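Local structure of ascorbate-specific PTS system EIIA component (Streptococcus pyogenes serotype M1, 2OQT) at residues Asp21-Gln24 and Glu25-Leu29; Met145-Glu148 and Ser149-Ser152; Gln32-Ile35 and Asp36-Ala39; Cys136-Pro139 and Lys140-Leu143; Asn3-Gln6 and Ala7-Asn11. The protein probably serves as the cytoplasmic IIA component of a phosphoenolpyruvate-dependent sugar phosphotransferase system, passing on phosphate during the uptake of ascorbate. All coordinates share one frame; numbering follows the deposited sequence. Where two conformers were deposited one is given.

Contact 1. Residues Asp21-Gln24 and Glu25-Leu29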
loop_
_atom_site.group_PDB
_atom_site.type_symbol
_atom_site.label_atom_id
_atom_site.label_comp_id
_atom_site.label_asym_id
_atom_site.label_seq_id
_atom_site.Cartn_x
_atom_site.Cartn_y
_atom_site.Cartn_z
ATOM N N ASP A 21 -1.547 -16.275 1.255
ATOM C CA ASP A 21 -2.518 -17.252 0.706
ATOM C C ASP A 21 -3.920 -16.685 0.649
ATOM O O ASP A 21 -4.754 -17.098 -0.184
ATOM C CB ASP A 21 -2.569 -18.523 1.568
ATOM C CG ASP A 21 -1.373 -19.441 1.349
ATOM O OD1 ASP A 21 -1.010 -20.153 2.320
ATOM O OD2 ASP A 21 -0.803 -19.447 0.219
ATOM N N THR A 22 -4.193 -15.765 1.569
ATOM C CA THR A 22 -5.483 -15.114 1.633
ATOM C C THR A 22 -5.238 -13.613 1.468
ATOM O O THR A 22 -4.092 -13.153 1.548
ATOM C CB THR A 22 -6.229 -15.490 2.952
ATOM O OG1 THR A 22 -5.551 -14.949 4.088
ATOM C CG2 THR A 22 -6.290 -17.012 3.115
ATOM N N TRP A 23 -6.295 -12.848 1.202
ATOM C CA TRP A 23 -6.162 -11.403 1.133
ATOM C C TRP A 23 -6.014 -10.801 2.559
ATOM O O TRP A 23 -5.389 -9.740 2.754
ATOM C CB TRP A 23 -7.326 -10.808 0.358
ATOM C CG TRP A 23 -8.599 -11.037 1.038
ATOM C CD1 TRP A 23 -9.522 -12.010 0.767
ATOM C CD2 TRP A 23 -9.122 -10.264 2.114
ATOM N NE1 TRP A 23 -10.597 -11.877 1.601
ATOM C CE2 TRP A 23 -10.376 -10.822 2.451
ATOM C CE3 TRP A 23 -8.654 -9.124 2.822
ATOM C CZ2 TRP A 23 -11.187 -10.297 3.475
ATOM C CZ3 TRP A 23 -9.457 -8.601 3.852
ATOM C CH2 TRP A 23 -10.714 -9.208 4.169
ATOM N N GLN A 24 -6.576 -11.501 3.540
ATOM C CA GLN A 24 -6.245 -11.211 4.940
ATOM C C GLN A 24 -4.726 -11.333 5.273
ATOM O O GLN A 24 -4.198 -10.450 5.918
ATOM C CB GLN A 24 -7.093 -12.060 5.878
ATOM C CG GLN A 24 -8.585 -11.757 5.818
ATOM C CD GLN A 24 -9.393 -12.793 5.032
ATOM O OE1 GLN A 24 -10.576 -13.005 5.327
ATOM N NE2 GLN A 24 -8.774 -13.437 4.048
ATOM N N GLU A 25 -4.050 -12.411 4.824
ATOM C CA GLU A 25 -2.571 -12.586 4.961
ATOM C C GLU A 25 -1.831 -11.412 4.350
ATOM O O GLU A 25 -0.875 -10.894 4.916
ATOM C CB GLU A 25 -2.074 -13.866 4.246
ATOM C CG GLU A 25 -1.609 -15.059 5.115
ATOM C CD GLU A 25 -2.673 -16.203 5.295
ATOM O OE1 GLU A 25 -2.496 -17.304 4.694
ATOM O OE2 GLU A 25 -3.670 -16.014 6.052
ATOM N N ALA A 26 -2.303 -10.978 3.187
ATOM C CA ALA A 26 -1.609 -9.952 2.387
ATOM C C ALA A 26 -1.747 -8.564 2.999
ATOM O O ALA A 26 -0.834 -7.734 2.971
ATOM C CB ALA A 26 -2.135 -9.953 0.996
ATOM N N VAL A 27 -2.913 -8.328 3.571
ATOM C CA VAL A 27 -3.157 -7.093 4.269
ATOM C C VAL A 27 -2.286 -7.038 5.529
ATOM O O VAL A 27 -1.657 -6.023 5.779
ATOM C CB VAL A 27 -4.671 -6.920 4.508
ATOM C CG1 VAL A 27 -4.967 -5.934 5.591
ATOM C CG2 VAL A 27 -5.284 -6.482 3.236
ATOM N N ARG A 28 -2.259 -8.103 6.315
ATOM C CA ARG A 28 -1.383 -8.166 7.475
ATOM C C ARG A 28 0.046 -7.801 7.078
ATOM O O ARG A 28 0.683 -6.956 7.704
ATOM C CB ARG A 28 -1.436 -9.567 8.082
ATOM C CG ARG A 28 -0.507 -9.816 9.252
ATOM C CD ARG A 28 -0.782 -11.198 9.839
ATOM N NE ARG A 28 -1.830 -11.156 10.866
ATOM C CZ ARG A 28 -2.739 -12.114 11.058
ATOM N NH1 ARG A 28 -2.745 -13.199 10.274
ATOM N NH2 ARG A 28 -3.653 -11.975 12.016
ATOM N N LEU A 29 0.541 -8.442 6.017
ATOM C CA LEU A 29 1.925 -8.243 5.568
ATOM C C LEU A 29 2.118 -6.823 5.079
ATOM O O LEU A 29 3.225 -6.296 5.122
ATOM C CB LEU A 29 2.301 -9.251 4.454
ATOM C CG LEU A 29 2.456 -10.768 4.771
ATOM C CD1 LEU A 29 2.520 -11.537 3.459
ATOM C CD2 LEU A 29 3.696 -11.103 5.693
#
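Thr22 meets Glu25 and Ala26 where the backbone winds into the first turn of helix 23-36, with Thr22 as its N-cap. Ala26 N, Val27 N and Arg28 N bond to the carbonyl oxygens of Thr22, Trp23 and Gln24, the last of these nearly straight at 172°. The cap itself is the hydroxyl: Thr22 OG1 accepts from Glu25 N at 3.0 Å, a position it reaches by lying between its own backbone N and carbonyl carbon (chi1 67°). Three residues on, Glu25 folds back through a bend at chi2 and takes a weak bond from Thr22 OG1 on OE2. This resembles a capping box, but the glutamate answers the hydroxyl rather than the N-cap backbone N-H. Its other oxygen, OE1, lies 4.0 Å from Asp21 OD1, and the two carboxylate planes stand 73° apart; the like charges probably disfavour each other. Trp23 turns from the cap toward Ile49 and Thr52 of helix 42-55, and Phe92 meets its ring. Gln24 places its amide carbon CD 3.3 Å above one indole face, offset toward the rim, while Val27 CG2 comes to the indole edge, 4.3 Å from Trp23 CE3.

Contact 2. Residues Met145-Glu148 and Ser149-Ser152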
loop_
_atom_site.group_PDB
_atom_site.type_symbol
_atom_site.label_atom_id
_atom_site.label_comp_id
_atom_site.label_asym_id
_atom_site.label_seq_id
_atom_site.Cartn_x
_atom_site.Cartn_y
_atom_site.Cartn_z
HETATM N N MSE A 145 11.530 3.954 -9.303
HETATM C CA MSE A 145 10.233 3.996 -9.961
HETATM C C MSE A 145 9.374 5.118 -9.424
HETATM O O MSE A 145 8.727 5.796 -10.213
HETATM C CB MSE A 145 9.504 2.679 -9.822
HETATM C CG MSE A 145 10.207 1.562 -10.503
HETATM SE SE MSE A 145 9.033 0.054 -10.720
HETATM C CE MSE A 145 7.539 0.956 -11.645
ATOM N N VAL A 146 9.386 5.332 -8.101
ATOM C CA VAL A 146 8.588 6.396 -7.478
ATOM C C VAL A 146 9.041 7.811 -7.864
ATOM O O VAL A 146 8.203 8.708 -7.978
ATOM C CB VAL A 146 8.477 6.250 -5.912
ATOM C CG1 VAL A 146 7.471 7.249 -5.319
ATOM C CG2 VAL A 146 8.071 4.835 -5.524
ATOM N N GLU A 147 10.345 8.028 -8.061
ATOM C CA GLU A 147 10.819 9.335 -8.562
ATOM C C GLU A 147 10.315 9.565 -9.995
ATOM O O GLU A 147 9.834 10.647 -10.354
ATOM C CB GLU A 147 12.348 9.479 -8.487
ATOM C CG GLU A 147 12.847 10.918 -8.582
ATOM C CD GLU A 147 12.816 11.653 -7.239
ATOM O OE1 GLU A 147 11.717 11.883 -6.670
ATOM O OE2 GLU A 147 13.903 12.017 -6.738
ATOM N N GLU A 148 10.403 8.513 -10.793
ATOM C CA GLU A 148 9.910 8.516 -12.139
ATOM C C GLU A 148 8.422 8.926 -12.240
ATOM O O GLU A 148 7.991 9.437 -13.275
ATOM C CB GLU A 148 10.169 7.130 -12.703
ATOM C CG GLU A 148 9.984 6.981 -14.190
ATOM C CD GLU A 148 10.346 5.595 -14.687
ATOM O OE1 GLU A 148 10.011 5.302 -15.859
ATOM O OE2 GLU A 148 10.955 4.803 -13.918
ATOM N N SER A 149 7.665 8.717 -11.151
ATOM C CA SER A 149 6.214 9.021 -11.029
ATOM C C SER A 149 5.922 10.493 -10.955
ATOM O O SER A 149 4.880 10.946 -11.451
ATOM C CB SER A 149 5.624 8.444 -9.741
ATOM O OG SER A 149 5.833 7.066 -9.652
ATOM N N LYS A 150 6.815 11.226 -10.291
ATOM C CA LYS A 150 6.600 12.643 -9.995
ATOM C C LYS A 150 6.590 13.570 -11.235
ATOM O O LYS A 150 6.148 14.719 -11.151
ATOM C CB LYS A 150 7.620 13.140 -8.962
ATOM C CG LYS A 150 7.903 12.171 -7.817
ATOM C CD LYS A 150 8.641 12.869 -6.672
ATOM C CE LYS A 150 8.782 11.971 -5.432
ATOM N NZ LYS A 150 7.485 11.559 -4.746
ATOM N N ASP A 151 7.044 13.068 -12.383
ATOM C CA ASP A 151 7.233 13.920 -13.567
ATOM C C ASP A 151 6.624 13.375 -14.869
ATOM O O ASP A 151 6.652 12.158 -15.120
ATOM C CB ASP A 151 8.726 14.248 -13.762
ATOM C CG ASP A 151 9.639 13.104 -13.324
ATOM O OD1 ASP A 151 9.592 12.030 -13.976
ATOM O OD2 ASP A 151 10.384 13.284 -12.320
ATOM N N SER A 152 6.089 14.298 -15.683
ATOM C CA SER A 152 5.549 14.007 -17.032
ATOM C C SER A 152 4.363 13.023 -17.027
ATOM O O SER A 152 3.423 13.153 -16.231
ATOM C CB SER A 152 6.674 13.532 -17.993
ATOM O OG SER A 152 6.301 13.642 -19.363
#
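Ser149 turns back on Met145 and Val146 as helix 139-149 runs out into the C-terminal tail, and the tight part of the contact is centred on its hydroxymethyl group. The hydroxyl points back along the helix (chi1 -56°, OG beside its backbone N and anti to its carbonyl carbon), and Ser149 OG donates to Met145 O, of a selenomethionine, at 3.2 Å. Ser149 N gives weak bonds to both Met145 O and Val146 O. Ser149 CB presses on the same Val146 O at 3.1 Å. One residue later, Lys150 N bonds to Glu147 O, three residues back, from well above the carbonyl plane, 57° out of it.

Between the two segments the solvent side is looser. Glu147 and Lys150 pass at a slant, the carboxylate meeting the aliphatic part of the lysine: Glu147 OE1 is 3.2 Å from Lys150 CE but 4.7 Å from Lys150 NZ. Their charged ends are instead held from helix 4-10 and its cap, Glu147 in a salt bridge to Lys5 and Lys150 in a hydrogen bond to Asn3. The Asp151 carboxylate comes back to the last carbonyls, where Asp151 OD1 lies 3.1 Å from Glu148 O, two acceptors facing each other, which probably disfavours this pose. On the buried side Val146 packs on Leu4 and Lys5 of helix 4-10 and on Leu123 of helix 111-124, while Met145 reaches Arg132 and Leu133 of helix 129-134.

Contact 3. Residues Gln32-Ile35 and Asp36-Ala39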
loop_
_atom_site.group_PDB
_atom_site.type_symbol
_atom_site.label_atom_id
_atom_site.label_comp_id
_atom_site.label_asym_id
_atom_site.label_seq_id
_atom_site.Cartn_x
_atom_site.Cartn_y
_atom_site.Cartn_z
ATOM N N GLN A 32 2.275 -4.507 8.278
ATOM C CA GLN A 32 3.396 -4.814 9.157
ATOM C C GLN A 32 4.499 -3.764 9.089
ATOM O O GLN A 32 4.835 -3.161 10.100
ATOM C CB GLN A 32 3.926 -6.220 8.864
ATOM C CG GLN A 32 4.985 -6.693 9.828
ATOM C CD GLN A 32 4.624 -6.370 11.249
ATOM O OE1 GLN A 32 3.628 -6.877 11.780
ATOM N NE2 GLN A 32 5.420 -5.489 11.879
ATOM N N PRO A 33 5.029 -3.476 7.900
ATOM C CA PRO A 33 6.159 -2.517 7.860
ATOM C C PRO A 33 5.877 -1.159 8.525
ATOM O O PRO A 33 6.807 -0.340 8.675
ATOM C CB PRO A 33 6.392 -2.308 6.362
ATOM C CG PRO A 33 5.878 -3.511 5.727
ATOM C CD PRO A 33 4.666 -3.933 6.550
ATOM N N LEU A 34 4.616 -0.923 8.908
ATOM C CA LEU A 34 4.187 0.360 9.462
ATOM C C LEU A 34 4.005 0.256 10.941
ATOM O O LEU A 34 3.890 1.246 11.667
ATOM C CB LEU A 34 2.884 0.767 8.828
ATOM C CG LEU A 34 2.991 1.900 7.823
ATOM C CD1 LEU A 34 4.290 1.891 7.063
ATOM C CD2 LEU A 34 1.749 1.964 6.934
ATOM N N ILE A 35 3.888 -0.982 11.369
ATOM C CA ILE A 35 3.959 -1.318 12.763
ATOM C C ILE A 35 5.445 -1.408 13.120
ATOM O O ILE A 35 5.850 -0.805 14.053
ATOM C CB ILE A 35 3.201 -2.625 13.053
ATOM C CG1 ILE A 35 1.698 -2.336 12.932
ATOM C CG2 ILE A 35 3.577 -3.116 14.473
ATOM C CD1 ILE A 35 0.818 -3.522 12.546
ATOM N N ASP A 36 6.247 -2.112 12.318
ATOM C CA ASP A 36 7.715 -2.003 12.389
ATOM C C ASP A 36 8.264 -0.580 12.598
ATOM O O ASP A 36 9.194 -0.401 13.375
ATOM C CB ASP A 36 8.409 -2.640 11.165
ATOM C CG ASP A 36 8.187 -4.184 11.069
ATOM O OD1 ASP A 36 7.955 -4.865 12.117
ATOM O OD2 ASP A 36 8.251 -4.708 9.926
ATOM N N SER A 37 7.731 0.428 11.906
ATOM C CA SER A 37 8.316 1.754 11.981
ATOM C C SER A 37 7.605 2.596 13.048
ATOM O O SER A 37 7.830 3.808 13.173
ATOM C CB SER A 37 8.267 2.410 10.614
ATOM O OG SER A 37 6.926 2.626 10.147
ATOM N N LYS A 38 6.785 1.916 13.835
ATOM C CA LYS A 38 5.836 2.540 14.776
ATOM C C LYS A 38 4.920 3.677 14.236
ATOM O O LYS A 38 4.473 4.513 15.019
ATOM C CB LYS A 38 6.486 2.967 16.126
ATOM C CG LYS A 38 7.846 2.340 16.577
ATOM C CD LYS A 38 7.823 0.830 16.882
ATOM C CE LYS A 38 7.568 0.478 18.392
ATOM N NZ LYS A 38 8.079 1.448 19.426
ATOM N N ALA A 39 4.589 3.682 12.935
ATOM C CA ALA A 39 3.632 4.685 12.401
ATOM C C ALA A 39 2.193 4.332 12.792
ATOM O O ALA A 39 1.392 5.229 13.037
ATOM C CB ALA A 39 3.756 4.826 10.884
#
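The carbonyls of Leu34 and Ile35 accept from Ala39 N and Lys38 N in a Schellman motif, the chain leaving helix 23-36 through a left-handed Lys38 (phi 49°). Lys38 N bonds to Ile35 O at 2.9 Å, and the enclosing, weaker bond runs from Ala39 N to Leu34 O at 2.8 Å. As is usual for this motif, the residues joined by the outer bond also meet through apolar atoms, Leu34 CG touching Ala39 CB at 4.3 Å. The helix is kinked at Pro33, where the N of Pro33 and of Leu34 has no bond to the turn before; beyond it Gln32 O accepts from both Ile35 N and Asp36 N, the latter at 2.8 Å.

On the outer face Gln32 folds over the turn. Its CG stands opposite the backbone N (chi1 -173°) and the chain bends at chi2, which brings NE2 to Asp36 OD1 at 2.6 Å. The bond is weak, with an N-H...O angle of 127° and the amide and carboxylate planes turned well apart. Asp36 OD2 also makes a long, weak ion pair with Arg15. Ser37 OG sits 3.3 Å from Pro33 O, but its stronger partner is Asn11, following helix 4-10. Beneath the turn Leu34 and Ala39 rest on Ala80, and Pro33 on Ile84, so that the helix end lies against strand 80-86, with the chain turning on toward helix 42-55.

Contact 4. Residues Cys136-Pro139 and Lys140-Leu143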
loop_
_atom_site.group_PDB
_atom_site.type_symbol
_atom_site.label_atom_id
_atom_site.label_comp_id
_atom_site.label_asym_id
_atom_site.label_seq_id
_atom_site.Cartn_x
_atom_site.Cartn_y
_atom_site.Cartn_z
ATOM N N CYS A 136 11.217 -5.908 -9.246
ATOM C CA CYS A 136 12.140 -5.092 -8.458
ATOM C C CYS A 136 12.941 -5.943 -7.473
ATOM O O CYS A 136 12.399 -6.776 -6.753
ATOM C CB CYS A 136 11.388 -3.992 -7.713
ATOM S SG CYS A 136 11.316 -2.417 -8.585
ATOM N N GLN A 137 14.240 -5.694 -7.442
ATOM C CA GLN A 137 15.190 -6.549 -6.746
ATOM C C GLN A 137 15.727 -5.906 -5.455
ATOM O O GLN A 137 16.547 -6.510 -4.768
ATOM C CB GLN A 137 16.336 -6.900 -7.720
ATOM C CG GLN A 137 16.657 -8.380 -7.826
ATOM C CD GLN A 137 15.419 -9.267 -8.033
ATOM O OE1 GLN A 137 14.560 -8.989 -8.884
ATOM N NE2 GLN A 137 15.336 -10.354 -7.260
ATOM N N SER A 138 15.253 -4.686 -5.149
ATOM C CA SER A 138 15.659 -3.895 -3.967
ATOM C C SER A 138 14.866 -2.563 -3.813
ATOM O O SER A 138 14.523 -1.920 -4.812
ATOM C CB SER A 138 17.164 -3.598 -4.011
ATOM O OG SER A 138 17.446 -2.427 -4.758
ATOM N N PRO A 139 14.621 -2.116 -2.557
ATOM C CA PRO A 139 13.864 -0.881 -2.348
ATOM C C PRO A 139 14.397 0.281 -3.171
ATOM O O PRO A 139 13.607 1.127 -3.604
ATOM C CB PRO A 139 14.048 -0.599 -0.865
ATOM C CG PRO A 139 14.375 -1.878 -0.276
ATOM C CD PRO A 139 15.041 -2.720 -1.283
ATOM N N LYS A 140 15.719 0.308 -3.390
ATOM C CA LYS A 140 16.375 1.297 -4.273
ATOM C C LYS A 140 15.605 1.481 -5.592
ATOM O O LYS A 140 15.208 2.601 -5.928
ATOM C CB LYS A 140 17.845 0.946 -4.538
ATOM C CG LYS A 140 18.526 1.895 -5.568
ATOM C CD LYS A 140 19.985 1.507 -5.959
ATOM C CE LYS A 140 20.110 0.010 -6.375
ATOM N NZ LYS A 140 21.485 -0.569 -6.149
ATOM N N GLU A 141 15.360 0.397 -6.324
ATOM C CA GLU A 141 14.644 0.552 -7.598
ATOM C C GLU A 141 13.162 0.796 -7.478
ATOM O O GLU A 141 12.576 1.415 -8.360
ATOM C CB GLU A 141 14.947 -0.551 -8.621
ATOM C CG GLU A 141 15.187 -1.919 -8.089
ATOM C CD GLU A 141 16.237 -2.636 -8.922
ATOM O OE1 GLU A 141 15.969 -3.747 -9.457
ATOM O OE2 GLU A 141 17.338 -2.050 -9.043
ATOM N N VAL A 142 12.553 0.335 -6.393
ATOM C CA VAL A 142 11.190 0.760 -6.104
ATOM C C VAL A 142 11.184 2.283 -5.968
ATOM O O VAL A 142 10.431 2.966 -6.653
ATOM C CB VAL A 142 10.585 0.076 -4.866
ATOM C CG1 VAL A 142 9.240 0.682 -4.527
ATOM C CG2 VAL A 142 10.426 -1.430 -5.097
ATOM N N LEU A 143 12.067 2.817 -5.133
ATOM C CA LEU A 143 12.165 4.262 -4.965
ATOM C C LEU A 143 12.498 4.973 -6.292
ATOM O O LEU A 143 12.090 6.111 -6.521
ATOM C CB LEU A 143 13.189 4.624 -3.877
ATOM C CG LEU A 143 12.894 4.664 -2.354
ATOM C CD1 LEU A 143 11.462 5.118 -1.958
ATOM C CD2 LEU A 143 13.227 3.366 -1.666
#
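Lys140 and Ser138 meet at the start of helix 139-149, where Ser138 holds the N-cap position and Pro139 opens the first turn. Lys140 brings CB to 3.4 Å from Ser138 OG, then runs away from the contact.

Glu141 does more. Its chain bends at chi2 and doubles back past the cap, so that OE1 accepts from Gln137 N at 3.3 Å. The donor approaches from above the carboxylate plane, 37° out of it, and the bond ties the helix's first turn to the residue ahead of the cap. On the way the Glu141 methylene CG rests against Ser138 O and Cys136 SG. Glu141 N gives a weak bond to Ser138 O, an acceptor shared with a second weak bond from Val142 N.

Val142 is buried. With CG1 anti to the backbone N (chi1 173°), the other methyl, CG2, lies beside that N and packs on Cys136 SG at 3.7 Å; the sulfur lies between this methyl and the Glu141 methylene.

Leu143 completes the turn: Leu143 N bonds to Pro139 O at 2.8 Å and almost straight, 175°. Its CD2 is pressed close to the same oxygen and touches Pro139 CB at 4.1 Å.

Cys136 and Pro139 lie on Leu16, and Val142 on Ile14, against strand 14-18; Leu143 bridges from Ile14 to Lys5, Leu8 and Ile9 of helix 4-10.

Contact 5. Residues Asn3-Gln6 and Ala7-Asn11. Unlike the reference sequence in segment 7-11: Leu8 (reference Phe).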
loop_
_atom_site.group_PDB
_atom_site.type_symbol
_atom_site.label_atom_id
_atom_site.label_comp_id
_atom_site.label_asym_id
_atom_site.label_seq_id
_atom_site.Cartn_x
_atom_site.Cartn_y
_atom_site.Cartn_z
ATOM N N ASN A 3 4.859 13.104 0.926
ATOM C CA ASN A 3 5.485 12.675 -0.311
ATOM C C ASN A 3 5.651 11.179 -0.214
ATOM O O ASN A 3 6.151 10.687 0.787
ATOM C CB ASN A 3 6.842 13.386 -0.510
ATOM C CG ASN A 3 7.733 12.714 -1.575
ATOM O OD1 ASN A 3 7.497 11.577 -2.004
ATOM N ND2 ASN A 3 8.778 13.423 -1.993
ATOM N N LEU A 4 5.242 10.451 -1.245
ATOM C CA LEU A 4 5.319 8.992 -1.224
ATOM C C LEU A 4 6.725 8.425 -1.110
ATOM O O LEU A 4 6.963 7.596 -0.243
ATOM C CB LEU A 4 4.585 8.394 -2.418
ATOM C CG LEU A 4 4.741 6.894 -2.658
ATOM C CD1 LEU A 4 4.107 6.083 -1.535
ATOM C CD2 LEU A 4 4.156 6.529 -4.016
ATOM N N LYS A 5 7.646 8.863 -1.968
ATOM C CA LYS A 5 9.065 8.505 -1.866
ATOM C C LYS A 5 9.623 8.757 -0.481
ATOM O O LYS A 5 10.218 7.878 0.135
ATOM C CB LYS A 5 9.906 9.299 -2.881
ATOM C CG LYS A 5 10.948 8.459 -3.651
ATOM C CD LYS A 5 12.341 8.525 -3.019
ATOM C CE LYS A 5 13.183 9.665 -3.612
ATOM N NZ LYS A 5 13.477 9.433 -5.068
ATOM N N GLN A 6 9.420 9.958 0.029
ATOM C CA GLN A 6 10.009 10.307 1.293
ATOM C C GLN A 6 9.426 9.464 2.384
ATOM O O GLN A 6 10.164 8.954 3.223
ATOM C CB GLN A 6 9.819 11.794 1.608
ATOM C CG GLN A 6 10.607 12.265 2.843
ATOM C CD GLN A 6 12.115 11.895 2.766
ATOM O OE1 GLN A 6 12.768 12.026 1.701
ATOM N NE2 GLN A 6 12.655 11.408 3.886
ATOM N N ALA A 7 8.095 9.344 2.379
ATOM C CA ALA A 7 7.334 8.563 3.385
ATOM C C ALA A 7 7.850 7.129 3.494
ATOM O O ALA A 7 7.896 6.534 4.575
ATOM C CB ALA A 7 5.838 8.562 3.038
ATOM N N LEU A 8 8.246 6.603 2.341
ATOM C CA LEU A 8 8.650 5.219 2.184
ATOM C C LEU A 8 10.046 5.015 2.763
ATOM O O LEU A 8 10.379 3.926 3.270
ATOM C CB LEU A 8 8.644 4.888 0.703
ATOM C CG LEU A 8 7.684 3.930 -0.009
ATOM C CD1 LEU A 8 6.377 3.510 0.702
ATOM C CD2 LEU A 8 7.424 4.475 -1.436
ATOM N N ILE A 9 10.841 6.082 2.688
ATOM C CA ILE A 9 12.187 6.101 3.235
ATOM C C ILE A 9 12.122 6.322 4.732
ATOM O O ILE A 9 12.832 5.650 5.489
ATOM C CB ILE A 9 13.070 7.213 2.617
ATOM C CG1 ILE A 9 13.419 6.917 1.158
ATOM C CG2 ILE A 9 14.352 7.346 3.423
ATOM C CD1 ILE A 9 13.890 8.162 0.375
ATOM N N ASP A 10 11.285 7.266 5.155
ATOM C CA ASP A 10 11.190 7.619 6.560
ATOM C C ASP A 10 10.714 6.483 7.440
ATOM O O ASP A 10 10.879 6.489 8.678
ATOM C CB ASP A 10 10.289 8.822 6.722
ATOM C CG ASP A 10 10.908 10.064 6.130
ATOM O OD1 ASP A 10 12.167 10.071 5.932
ATOM O OD2 ASP A 10 10.144 11.031 5.861
ATOM N N ASN A 11 10.128 5.498 6.783
ATOM C CA ASN A 11 9.461 4.415 7.444
ATOM C C ASN A 11 10.149 3.138 7.100
ATOM O O ASN A 11 9.885 2.109 7.745
ATOM C CB ASN A 11 8.006 4.400 6.999
ATOM C CG ASN A 11 7.201 5.415 7.733
ATOM O OD1 ASN A 11 6.850 5.183 8.894
ATOM N ND2 ASN A 11 6.963 6.575 7.117
#
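Leu4 and Leu8 touch at a slant on the buried side of helix 4-10, Leu4 CD1 to Leu8 CD2 at 3.7 Å. Beside them Lys5 and Ile9 run side by side in the same direction, the lysine offering its methylene: Lys5 CD lies 3.7 Å from Ile9 CD1. Polar contact sits on the outer side. Gln6 extends CG opposite its backbone N (chi1 -171°) and bends at chi2, which sets NE2 at Asp10 OD1. At 2.5 Å this bond is very short and its exact length doubtful; the amide and carboxylate planes are 51° apart.

The helical backbone bonds space these side chains, Ala7 N to Asn3 O at 2.8 Å and Asp10 N to Gln6 O at 2.8 Å. Asn3 is the N-cap, its OD1 taking a weak bond from Gln6 N. At the other end the Asn11 amide turns back: ND2 gives a bond to Ala7 O at 2.7 Å, lying in the carbonyl plane on a lone pair.

Further out, Asn3 OD1 and Lys5 have partners on the C-terminal helix and tail, Gln119 OE1 accepts from Leu4 N, and Arg78 bonds to Asn11 OD1. Leu4 and Leu8, the latter a phenylalanine in the reference sequence, face Phe81 of strand 80-86. Chemically, then, an asparagine side chain caps each end, weakly at Asn3 and by a nearly straight, in-plane bond at Asn11. The lysine at Asn3 OD1 would probably polarise that oxygen, and two partners from other parts of the chain hold the Asn11 amide in its orientation.

In the fold
From the N terminus the chain passes contact 5, then 1, 3, 4 and 2. Each lies within one continuous stretch, so all are in series, neither nesting nor crossing, and each shapes a helix or one of its ends rather than a long loop. Contacts 1 and 3 mark the start and finish of helix 23-36, their centres about 16 Å apart; contacts 4 and 2 do so for helix 139-149 and meet through Met145 and Cys136. Contact 5, on helix 4-10, is the hub: it touches contact 2 through polar pairs and the packing of Val146, contact 4 through Leu143 and contact 3 through Asn11. It links the C-terminal helix to the end of helix 23-36, beside strand 80-86.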